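Local coordinates for protein endo-1,4-b-d-mannanase (Trichoderma reesei, PDB 1QNR) that hydrolyses internal beta-1,4-mannosidic linkages of mannan polysaccharides, acting as a glycoside hydrolase of family 5 with a TIM-barrel catalytic domain, at residues Ser43-Ser48 with Trp306-Thr311; Gly68-Gln73 with Leu89-Tyr94; Phe240-Asp245 with Asn255-Thr260. All blocks are in the same frame, centred on the assembly; numbering follows the deposited sequence.

Contact 1. Residues Ser43-Ser48 with Trp306-Thr311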
loop_
_atom_site.group_PDB
_atom_site.type_symbol
_atom_site.label_atom_id
_atom_site.label_comp_id
_atom_site.label_asym_id
_atom_site.label_seq_id
_atom_site.Cartn_x
_atom_site.Cartn_y
_atom_site.Cartn_z
ATOM N N SER A 43 -9.918 1.215 16.644
ATOM C CA SER A 43 -9.621 1.564 18.052
ATOM C C SER A 43 -8.351 0.879 18.510
ATOM O O SER A 43 -7.431 1.442 19.132
ATOM C CB SER A 43 -10.852 1.214 18.960
ATOM O OG SER A 43 -10.534 1.551 20.347
ATOM N N HIS A 44 -8.151 -0.416 18.193
ATOM C CA HIS A 44 -6.967 -1.195 18.612
ATOM C C HIS A 44 -5.678 -0.723 17.940
ATOM O O HIS A 44 -4.612 -0.633 18.572
ATOM C CB HIS A 44 -7.215 -2.679 18.252
ATOM C CG HIS A 44 -8.402 -3.269 18.933
ATOM N ND1 HIS A 44 -8.964 -4.430 18.442
ATOM C CD2 HIS A 44 -9.152 -2.940 20.036
ATOM C CE1 HIS A 44 -10.030 -4.783 19.163
ATOM N NE2 HIS A 44 -10.171 -3.893 20.149
ATOM N N ILE A 45 -5.775 -0.413 16.615
ATOM C CA ILE A 45 -4.561 0.122 15.925
ATOM C C ILE A 45 -4.169 1.484 16.517
ATOM O O ILE A 45 -2.976 1.699 16.809
ATOM C CB ILE A 45 -4.893 0.252 14.404
ATOM C CG1 ILE A 45 -5.021 -1.135 13.798
ATOM C CG2 ILE A 45 -3.842 1.082 13.647
ATOM C CD1 ILE A 45 -5.509 -1.131 12.324
ATOM N N SER A 46 -5.126 2.385 16.768
ATOM C CA SER A 46 -4.803 3.694 17.335
ATOM C C SER A 46 -4.279 3.583 18.772
ATOM O O SER A 46 -3.261 4.226 19.109
ATOM C CB SER A 46 -5.998 4.597 17.194
ATOM O OG SER A 46 -5.806 5.828 17.934
ATOM N N SER A 47 -4.930 2.763 19.622
ATOM C CA SER A 47 -4.404 2.659 21.017
ATOM C C SER A 47 -3.054 1.972 21.109
ATOM O O SER A 47 -2.242 2.145 22.055
ATOM C CB SER A 47 -5.461 1.996 21.914
ATOM O OG SER A 47 -5.615 0.661 21.586
ATOM N N SER A 48 -2.644 1.166 20.085
ATOM C CA SER A 48 -1.299 0.588 20.026
ATOM C C SER A 48 -0.240 1.627 19.645
ATOM O O SER A 48 0.962 1.328 19.767
ATOM C CB SER A 48 -1.321 -0.522 18.922
ATOM O OG SER A 48 -2.119 -1.635 19.282
ATOM N N TRP A 306 3.359 -6.394 7.358
ATOM C CA TRP A 306 2.247 -7.177 6.799
ATOM C C TRP A 306 2.002 -8.350 7.726
ATOM O O TRP A 306 2.946 -9.214 7.862
ATOM C CB TRP A 306 2.595 -7.662 5.344
ATOM C CG TRP A 306 1.424 -8.437 4.766
ATOM C CD1 TRP A 306 1.124 -9.763 4.960
ATOM C CD2 TRP A 306 0.399 -7.933 3.878
ATOM N NE1 TRP A 306 -0.030 -10.100 4.283
ATOM C CE2 TRP A 306 -0.498 -8.986 3.581
ATOM C CE3 TRP A 306 0.179 -6.669 3.289
ATOM C CZ2 TRP A 306 -1.613 -8.840 2.785
ATOM C CZ3 TRP A 306 -0.919 -6.530 2.405
ATOM C CH2 TRP A 306 -1.825 -7.589 2.159
ATOM N N GLN A 307 0.905 -8.470 8.512
ATOM C CA GLN A 307 -0.262 -7.585 8.432
ATOM C C GLN A 307 -1.026 -7.674 9.765
ATOM O O GLN A 307 -0.814 -8.596 10.584
ATOM C CB GLN A 307 -1.233 -8.039 7.320
ATOM C CG GLN A 307 -1.826 -9.481 7.512
ATOM C CD GLN A 307 -2.962 -9.794 6.525
ATOM O OE1 GLN A 307 -3.757 -8.976 6.084
ATOM N NE2 GLN A 307 -3.094 -11.115 6.167
ATOM N N TRP A 308 -1.940 -6.688 9.998
ATOM C CA TRP A 308 -2.800 -6.747 11.182
ATOM C C TRP A 308 -3.796 -7.900 11.153
ATOM O O TRP A 308 -4.386 -8.160 10.093
ATOM C CB TRP A 308 -3.615 -5.392 11.210
ATOM C CG TRP A 308 -4.306 -5.084 12.535
ATOM C CD1 TRP A 308 -5.584 -5.340 12.884
ATOM C CD2 TRP A 308 -3.621 -4.567 13.694
ATOM N NE1 TRP A 308 -5.797 -4.909 14.214
ATOM C CE2 TRP A 308 -4.567 -4.482 14.742
ATOM C CE3 TRP A 308 -2.289 -4.115 13.910
ATOM C CZ2 TRP A 308 -4.264 -3.967 16.028
ATOM C CZ3 TRP A 308 -1.987 -3.608 15.195
ATOM C CH2 TRP A 308 -2.982 -3.557 16.240
ATOM N N GLY A 309 -3.982 -8.555 12.311
ATOM C CA GLY A 309 -5.100 -9.524 12.487
ATOM C C GLY A 309 -5.923 -9.082 13.711
ATOM O O GLY A 309 -5.334 -8.540 14.649
ATOM N N ASP A 310 -7.242 -9.250 13.577
ATOM C CA ASP A 310 -8.071 -8.850 14.746
ATOM C C ASP A 310 -9.324 -9.724 14.794
ATOM O O ASP A 310 -9.549 -10.611 13.933
ATOM C CB ASP A 310 -8.460 -7.345 14.608
ATOM C CG ASP A 310 -8.478 -6.646 15.968
ATOM O OD1 ASP A 310 -8.917 -7.246 17.004
ATOM O OD2 ASP A 310 -8.079 -5.438 16.001
ATOM N N THR A 311 -10.126 -9.567 15.848
ATOM C CA THR A 311 -11.350 -10.334 16.025
ATOM C C THR A 311 -12.489 -9.425 16.441
ATOM O O THR A 311 -12.225 -8.239 16.860
ATOM C CB THR A 311 -11.166 -11.452 17.100
ATOM O OG1 THR A 311 -11.000 -10.867 18.409
ATOM C CG2 THR A 311 -9.986 -12.358 16.770
#
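H44 and D310 meet through a hydrogen bond: ND1 of H44 donates to OD2 of D310 over 2.8 Å, nearly straight and within the imidazole plane. The bond uses the syn lone pair of OD2, and the ring and carboxylate planes lie 33° apart. The same oxygen takes a second bond, on its anti side and 32° out of the carboxylate plane, from NE1 of W308, 2.9 Å from OD2. The other oxygen, OD1, accepts a hydrogen bond from the backbone N of T311, so three N-H groups fix the rotation of the carboxylate, a pattern that would favour its charged form.

The rest is packing around the indole. CG1 of I45 lies over the centre of the W308 six-membered ring, 3.6 Å from the centroid, a CH-pi contact. With CG anti to the backbone N (chi1 -165°), the indole reaches toward the helix, where CB of H44 and OG of S48 border its edge. That hydroxyl donates to the carbonyl of H44 one turn back and accepts from NE1 of W332.

Helix 35-47 thus packs against the end of strand 300-309 in the TIM barrel, with T24 of the adjoining strand 21-25 touching both I45 and W308, and Y327 stacking on H44.

Contact 2. Residues Gly68-Gln73 with Leu89-Tyr94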
loop_
_atom_site.group_PDB
_atom_site.type_symbol
_atom_site.label_atom_id
_atom_site.label_comp_id
_atom_site.label_asym_id
_atom_site.label_seq_id
_atom_site.Cartn_x
_atom_site.Cartn_y
_atom_site.Cartn_z
ATOM N N GLY A 68 -25.616 -9.085 -1.906
ATOM C CA GLY A 68 -25.098 -8.741 -0.598
ATOM C C GLY A 68 -23.567 -8.673 -0.542
ATOM O O GLY A 68 -22.950 -8.038 0.349
ATOM N N GLN A 69 -22.907 -9.298 -1.500
ATOM C CA GLN A 69 -21.450 -9.345 -1.577
ATOM C C GLN A 69 -20.854 -7.988 -2.015
ATOM O O GLN A 69 -21.514 -7.326 -2.845
ATOM C CB GLN A 69 -21.061 -10.438 -2.587
ATOM C CG GLN A 69 -21.552 -11.810 -2.082
ATOM C CD GLN A 69 -20.654 -12.176 -0.930
ATOM O OE1 GLN A 69 -19.439 -12.012 -1.047
ATOM N NE2 GLN A 69 -21.220 -12.597 0.182
ATOM N N ILE A 70 -19.720 -7.625 -1.482
ATOM C CA ILE A 70 -19.108 -6.321 -1.838
ATOM C C ILE A 70 -18.409 -6.409 -3.200
ATOM O O ILE A 70 -17.722 -7.406 -3.531
ATOM C CB ILE A 70 -18.062 -5.969 -0.752
ATOM C CG1 ILE A 70 -18.718 -5.869 0.644
ATOM C CG2 ILE A 70 -17.344 -4.647 -1.070
ATOM C CD1 ILE A 70 -19.954 -5.041 0.654
ATOM N N TRP A 71 -18.568 -5.335 -3.980
ATOM C CA TRP A 71 -17.822 -5.125 -5.223
ATOM C C TRP A 71 -17.684 -3.632 -5.503
ATOM O O TRP A 71 -18.681 -2.918 -5.238
ATOM C CB TRP A 71 -18.476 -5.883 -6.430
ATOM C CG TRP A 71 -19.876 -5.458 -6.770
ATOM C CD1 TRP A 71 -21.006 -5.789 -6.052
ATOM C CD2 TRP A 71 -20.320 -4.670 -7.886
ATOM N NE1 TRP A 71 -22.111 -5.258 -6.690
ATOM C CE2 TRP A 71 -21.733 -4.537 -7.802
ATOM C CE3 TRP A 71 -19.636 -4.003 -8.941
ATOM C CZ2 TRP A 71 -22.438 -3.810 -8.755
ATOM C CZ3 TRP A 71 -20.348 -3.267 -9.899
ATOM C CH2 TRP A 71 -21.751 -3.188 -9.793
ATOM N N PHE A 72 -16.483 -3.152 -5.962
ATOM C CA PHE A 72 -16.361 -1.710 -6.224
ATOM C C PHE A 72 -16.493 -1.444 -7.741
ATOM O O PHE A 72 -16.918 -0.322 -8.085
ATOM C CB PHE A 72 -15.034 -1.175 -5.707
ATOM C CG PHE A 72 -14.832 -1.215 -4.168
ATOM C CD1 PHE A 72 -15.898 -1.433 -3.289
ATOM C CD2 PHE A 72 -13.567 -0.998 -3.635
ATOM C CE1 PHE A 72 -15.656 -1.457 -1.895
ATOM C CE2 PHE A 72 -13.313 -1.015 -2.255
ATOM C CZ PHE A 72 -14.390 -1.242 -1.405
ATOM N N GLN A 73 -16.109 -2.352 -8.630
ATOM C CA GLN A 73 -16.177 -2.074 -10.085
ATOM C C GLN A 73 -16.382 -3.390 -10.847
ATOM O O GLN A 73 -15.690 -4.393 -10.524
ATOM C CB GLN A 73 -14.829 -1.387 -10.479
ATOM C CG GLN A 73 -14.767 -1.069 -11.998
ATOM C CD GLN A 73 -13.551 -0.289 -12.394
ATOM O OE1 GLN A 73 -13.568 0.707 -13.153
ATOM N NE2 GLN A 73 -12.310 -0.699 -11.965
ATOM N N LEU A 89 -18.706 1.279 -2.844
ATOM C CA LEU A 89 -17.750 2.229 -2.208
ATOM C C LEU A 89 -18.245 2.811 -0.909
ATOM O O LEU A 89 -17.432 3.409 -0.225
ATOM C CB LEU A 89 -17.354 3.273 -3.256
ATOM C CG LEU A 89 -16.366 2.788 -4.321
ATOM C CD1 LEU A 89 -16.296 3.797 -5.477
ATOM C CD2 LEU A 89 -14.995 2.480 -3.749
ATOM N N GLN A 90 -19.551 2.697 -0.581
ATOM C CA GLN A 90 -19.941 3.125 0.782
ATOM C C GLN A 90 -19.249 2.320 1.834
ATOM O O GLN A 90 -19.106 2.893 2.984
ATOM C CB GLN A 90 -21.495 2.992 0.900
ATOM C CG GLN A 90 -22.259 3.940 0.003
ATOM C CD GLN A 90 -23.783 3.870 0.171
ATOM O OE1 GLN A 90 -24.222 3.592 1.288
ATOM N NE2 GLN A 90 -24.509 4.182 -0.879
ATOM N N THR A 91 -18.733 1.105 1.710
ATOM C CA THR A 91 -17.945 0.401 2.718
ATOM C C THR A 91 -16.619 1.164 2.898
ATOM O O THR A 91 -16.187 1.376 4.046
ATOM C CB THR A 91 -17.628 -1.134 2.563
ATOM O OG1 THR A 91 -16.830 -1.301 1.347
ATOM C CG2 THR A 91 -18.972 -1.817 2.256
ATOM N N LEU A 92 -15.969 1.583 1.774
ATOM C CA LEU A 92 -14.732 2.415 1.933
ATOM C C LEU A 92 -15.039 3.809 2.513
ATOM O O LEU A 92 -14.191 4.290 3.332
ATOM C CB LEU A 92 -14.072 2.548 0.547
ATOM C CG LEU A 92 -12.673 3.207 0.521
ATOM C CD1 LEU A 92 -11.642 2.449 1.363
ATOM C CD2 LEU A 92 -12.182 3.288 -0.945
ATOM N N ASP A 93 -16.245 4.344 2.270
ATOM C CA ASP A 93 -16.526 5.661 2.895
ATOM C C ASP A 93 -16.481 5.537 4.427
ATOM O O ASP A 93 -16.027 6.447 5.148
ATOM C CB ASP A 93 -17.938 6.160 2.528
ATOM C CG ASP A 93 -18.148 6.544 1.089
ATOM O OD1 ASP A 93 -17.170 6.744 0.338
ATOM O OD2 ASP A 93 -19.351 6.729 0.718
ATOM N N TYR A 94 -16.996 4.426 4.996
ATOM C CA TYR A 94 -16.988 4.257 6.452
ATOM C C TYR A 94 -15.578 4.135 7.017
ATOM O O TYR A 94 -15.245 4.561 8.116
ATOM C CB TYR A 94 -17.957 3.129 6.927
ATOM C CG TYR A 94 -18.126 3.260 8.459
ATOM C CD1 TYR A 94 -18.967 4.255 8.991
ATOM C CD2 TYR A 94 -17.382 2.507 9.355
ATOM C CE1 TYR A 94 -19.085 4.440 10.364
ATOM C CE2 TYR A 94 -17.495 2.698 10.723
ATOM C CZ TYR A 94 -18.342 3.658 11.221
ATOM O OH TYR A 94 -18.509 3.838 12.601
#
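F72 offers one face of its ring to L89 and part of its edge to T91. CG of F72 is anti to its carbonyl carbon (chi1 -65°), which carries the ring from the irregular 68-73 segment across to the first turn of the helix. L89 meets it with a single branch: CD2 sits above the face, displaced toward the rim on the CG side, 3.9 Å from the ring centroid, a CH-pi contact. Farther out, CZ of F72 lies 4.3 Å from CB of L92.

These side chains join the loop between strands 60-61 and 73-74 of a small mixed sheet to the start of helix 90-102, one of the outer helices of the TIM barrel. Y147 of helix 138-155 touches both F72 and L89.

T91 is divided by its first torsion (chi1 62°). OG1 lies between the backbone N and the carbonyl carbon, near the ring plane of F72 and 3.5 Å from CE1 of F72, while its hydroxyl turns to carbonyl oxygens outside the contact, chiefly that of S30, with that of G88 able to share the one proton. The methyl CG2 instead points at I70, whose bent chain (chi2 -48°) brings CD1 tip to tip with it, 3.7 Å from CG2 of T91.

Contact 3. Residues Phe240-Asp245 with Asn255-Thr260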
loop_
_atom_site.group_PDB
_atom_site.type_symbol
_atom_site.label_atom_id
_atom_site.label_comp_id
_atom_site.label_asym_id
_atom_site.label_seq_id
_atom_site.Cartn_x
_atom_site.Cartn_y
_atom_site.Cartn_z
ATOM N N PHE A 240 9.024 0.281 -0.663
ATOM C CA PHE A 240 9.635 -1.036 -0.962
ATOM C C PHE A 240 9.080 -2.086 0.014
ATOM O O PHE A 240 8.588 -1.724 1.101
ATOM C CB PHE A 240 11.163 -1.077 -0.954
ATOM C CG PHE A 240 11.793 -0.730 0.377
ATOM C CD1 PHE A 240 12.037 0.574 0.738
ATOM C CD2 PHE A 240 12.133 -1.746 1.263
ATOM C CE1 PHE A 240 12.653 0.952 1.957
ATOM C CE2 PHE A 240 12.743 -1.412 2.534
ATOM C CZ PHE A 240 12.992 -0.045 2.841
ATOM N N HIS A 241 9.026 -3.354 -0.421
ATOM C CA HIS A 241 8.466 -4.470 0.361
ATOM C C HIS A 241 9.578 -5.544 0.606
ATOM O O HIS A 241 10.631 -5.354 0.048
ATOM C CB HIS A 241 7.288 -5.127 -0.426
ATOM C CG HIS A 241 6.124 -4.179 -0.733
ATOM N ND1 HIS A 241 5.015 -4.578 -1.467
ATOM C CD2 HIS A 241 5.880 -2.864 -0.488
ATOM C CE1 HIS A 241 4.130 -3.611 -1.569
ATOM N NE2 HIS A 241 4.655 -2.509 -1.013
ATOM N N LEU A 242 9.289 -6.529 1.486
ATOM C CA LEU A 242 10.413 -7.460 1.785
ATOM C C LEU A 242 9.810 -8.826 2.214
ATOM O O LEU A 242 9.172 -8.973 3.270
ATOM C CB LEU A 242 11.282 -6.957 2.918
ATOM C CG LEU A 242 12.364 -7.896 3.519
ATOM C CD1 LEU A 242 13.381 -8.303 2.415
ATOM C CD2 LEU A 242 13.105 -7.186 4.678
ATOM N N TYR A 243 10.121 -9.859 1.395
ATOM C CA TYR A 243 9.643 -11.227 1.670
ATOM C C TYR A 243 10.683 -12.281 1.278
ATOM O O TYR A 243 10.603 -12.899 0.218
ATOM C CB TYR A 243 8.342 -11.502 0.884
ATOM C CG TYR A 243 7.113 -10.671 1.374
ATOM C CD1 TYR A 243 6.443 -11.039 2.518
ATOM C CD2 TYR A 243 6.739 -9.559 0.651
ATOM C CE1 TYR A 243 5.349 -10.274 2.952
ATOM C CE2 TYR A 243 5.684 -8.743 1.084
ATOM C CZ TYR A 243 4.986 -9.145 2.190
ATOM O OH TYR A 243 3.839 -8.459 2.628
ATOM N N PRO A 244 11.686 -12.450 2.163
ATOM C CA PRO A 244 12.751 -13.460 1.882
ATOM C C PRO A 244 12.200 -14.861 1.595
ATOM O O PRO A 244 12.781 -15.553 0.704
ATOM C CB PRO A 244 13.581 -13.431 3.153
ATOM C CG PRO A 244 13.406 -12.026 3.701
ATOM C CD PRO A 244 11.913 -11.765 3.440
ATOM N N ASP A 245 11.123 -15.305 2.243
ATOM C CA ASP A 245 10.562 -16.637 1.930
ATOM C C ASP A 245 10.051 -16.783 0.523
ATOM O O ASP A 245 10.063 -17.918 0.028
ATOM C CB ASP A 245 9.382 -17.003 2.866
ATOM C CG ASP A 245 9.745 -16.993 4.333
ATOM O OD1 ASP A 245 10.584 -17.818 4.676
ATOM O OD2 ASP A 245 9.206 -16.136 5.062
ATOM N N ASN A 255 18.384 -6.715 6.023
ATOM C CA ASN A 255 18.961 -5.463 6.538
ATOM C C ASN A 255 19.619 -4.677 5.409
ATOM O O ASN A 255 19.437 -3.448 5.314
ATOM C CB ASN A 255 19.984 -5.761 7.676
ATOM C CG ASN A 255 19.212 -6.406 8.818
ATOM O OD1 ASN A 255 18.373 -5.801 9.518
ATOM N ND2 ASN A 255 19.387 -7.732 9.048
ATOM N N GLY A 256 20.410 -5.347 4.539
ATOM C CA GLY A 256 21.027 -4.651 3.404
ATOM C C GLY A 256 19.984 -4.132 2.403
ATOM O O GLY A 256 20.166 -3.096 1.757
ATOM N N TRP A 257 18.887 -4.916 2.189
ATOM C CA TRP A 257 17.780 -4.449 1.339
ATOM C C TRP A 257 17.184 -3.114 1.844
ATOM O O TRP A 257 16.952 -2.189 1.025
ATOM C CB TRP A 257 16.699 -5.541 1.296
ATOM C CG TRP A 257 15.522 -5.293 0.396
ATOM C CD1 TRP A 257 14.238 -4.977 0.784
ATOM C CD2 TRP A 257 15.464 -5.400 -1.040
ATOM N NE1 TRP A 257 13.395 -4.829 -0.306
ATOM C CE2 TRP A 257 14.150 -5.125 -1.443
ATOM C CE3 TRP A 257 16.414 -5.719 -2.035
ATOM C CZ2 TRP A 257 13.728 -5.196 -2.778
ATOM C CZ3 TRP A 257 16.019 -5.745 -3.367
ATOM C CH2 TRP A 257 14.689 -5.492 -3.724
ATOM N N ILE A 258 16.969 -3.003 3.165
ATOM C CA ILE A 258 16.495 -1.707 3.702
ATOM C C ILE A 258 17.540 -0.623 3.464
ATOM O O ILE A 258 17.201 0.503 3.061
ATOM C CB ILE A 258 16.236 -1.896 5.238
ATOM C CG1 ILE A 258 15.064 -2.883 5.464
ATOM C CG2 ILE A 258 15.953 -0.535 5.878
ATOM C CD1 ILE A 258 15.077 -3.436 6.918
ATOM N N GLN A 259 18.837 -0.902 3.805
ATOM C CA GLN A 259 19.869 0.138 3.686
ATOM C C GLN A 259 20.024 0.639 2.227
ATOM O O GLN A 259 20.172 1.856 2.029
ATOM C CB GLN A 259 21.228 -0.431 4.182
ATOM C CG GLN A 259 21.192 -0.726 5.687
ATOM C CD GLN A 259 22.411 -1.511 6.174
ATOM O OE1 GLN A 259 22.969 -2.332 5.474
ATOM N NE2 GLN A 259 22.761 -1.185 7.422
ATOM N N THR A 260 20.046 -0.264 1.231
ATOM C CA THR A 260 20.222 0.203 -0.149
ATOM C C THR A 260 19.038 1.035 -0.640
ATOM O O THR A 260 19.225 2.026 -1.372
ATOM C CB THR A 260 20.463 -0.938 -1.144
ATOM O OG1 THR A 260 19.439 -1.940 -1.037
ATOM C CG2 THR A 260 21.820 -1.653 -0.891
#
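W257 projects from its helix toward the strand as the main bump of the interface, and the side chains of F240 and L242 form the notch that receives the pyrrole part of its indole. CG of W257 stands anti to the backbone N (chi1 -176°), an extended pose that carries NE1 as far as the backbone of H241, where it donates to the carbonyl O over 2.8 Å. The bond is bent, with an N-H...O angle of 140°, and the oxygen lies somewhat out of the indole plane.

Within the notch, CD1 of L242 packs 3.8 Å from CD1 of W257. On the F240 side, CD2 of the phenylalanine approaches NE1 of W257 to 3.7 Å; the two ring systems are steeply inclined, their planes 80° apart, and meet obliquely.

Strand 238-242 and helix 253-267 form a beta-alpha unit of the TIM barrel, in which the chain leaves the strand, passes through the short helix 244-247 and returns along the outside. Strand 240-242 and helix 255-260 run almost exactly antiparallel, their axes 9.7 Å apart at the closest. CB of H241 is directed away from the helix, and its imidazole is hydrogen-bonded to E275 and E169.

A second fit lies beside the first. The far end of the F240 ring reaches the helix surface at I258, which it meets obliquely, with CE2 of F240 3.9 Å from CA of I258 and 4.0 Å from its CG1. H261, one turn farther along the helix, stacks on F240 and also meets the W257 ring, while F274 of strand 272-277 touches both L242 and I258.

All three contacts are buried, yet each seats an outer helix differently. Contacts 1 and 3 reach the same parallel barrel sheet, through strands 300-309 and 238-242, and they touch where W306 packs against Y243. Contact 2 joins its helix to a loop of a small accessory sheet; it lies across the chain's centre from contact 3, the two centres about 33 Å apart. The chemistry follows these settings. In contact 2 no hydrogen bond crosses between the segments, contact 3 has one from an indole to a strand carbonyl, and contact 1 has a histidine-carboxylate bond close to an attached glycan. An aromatic ring is central to each.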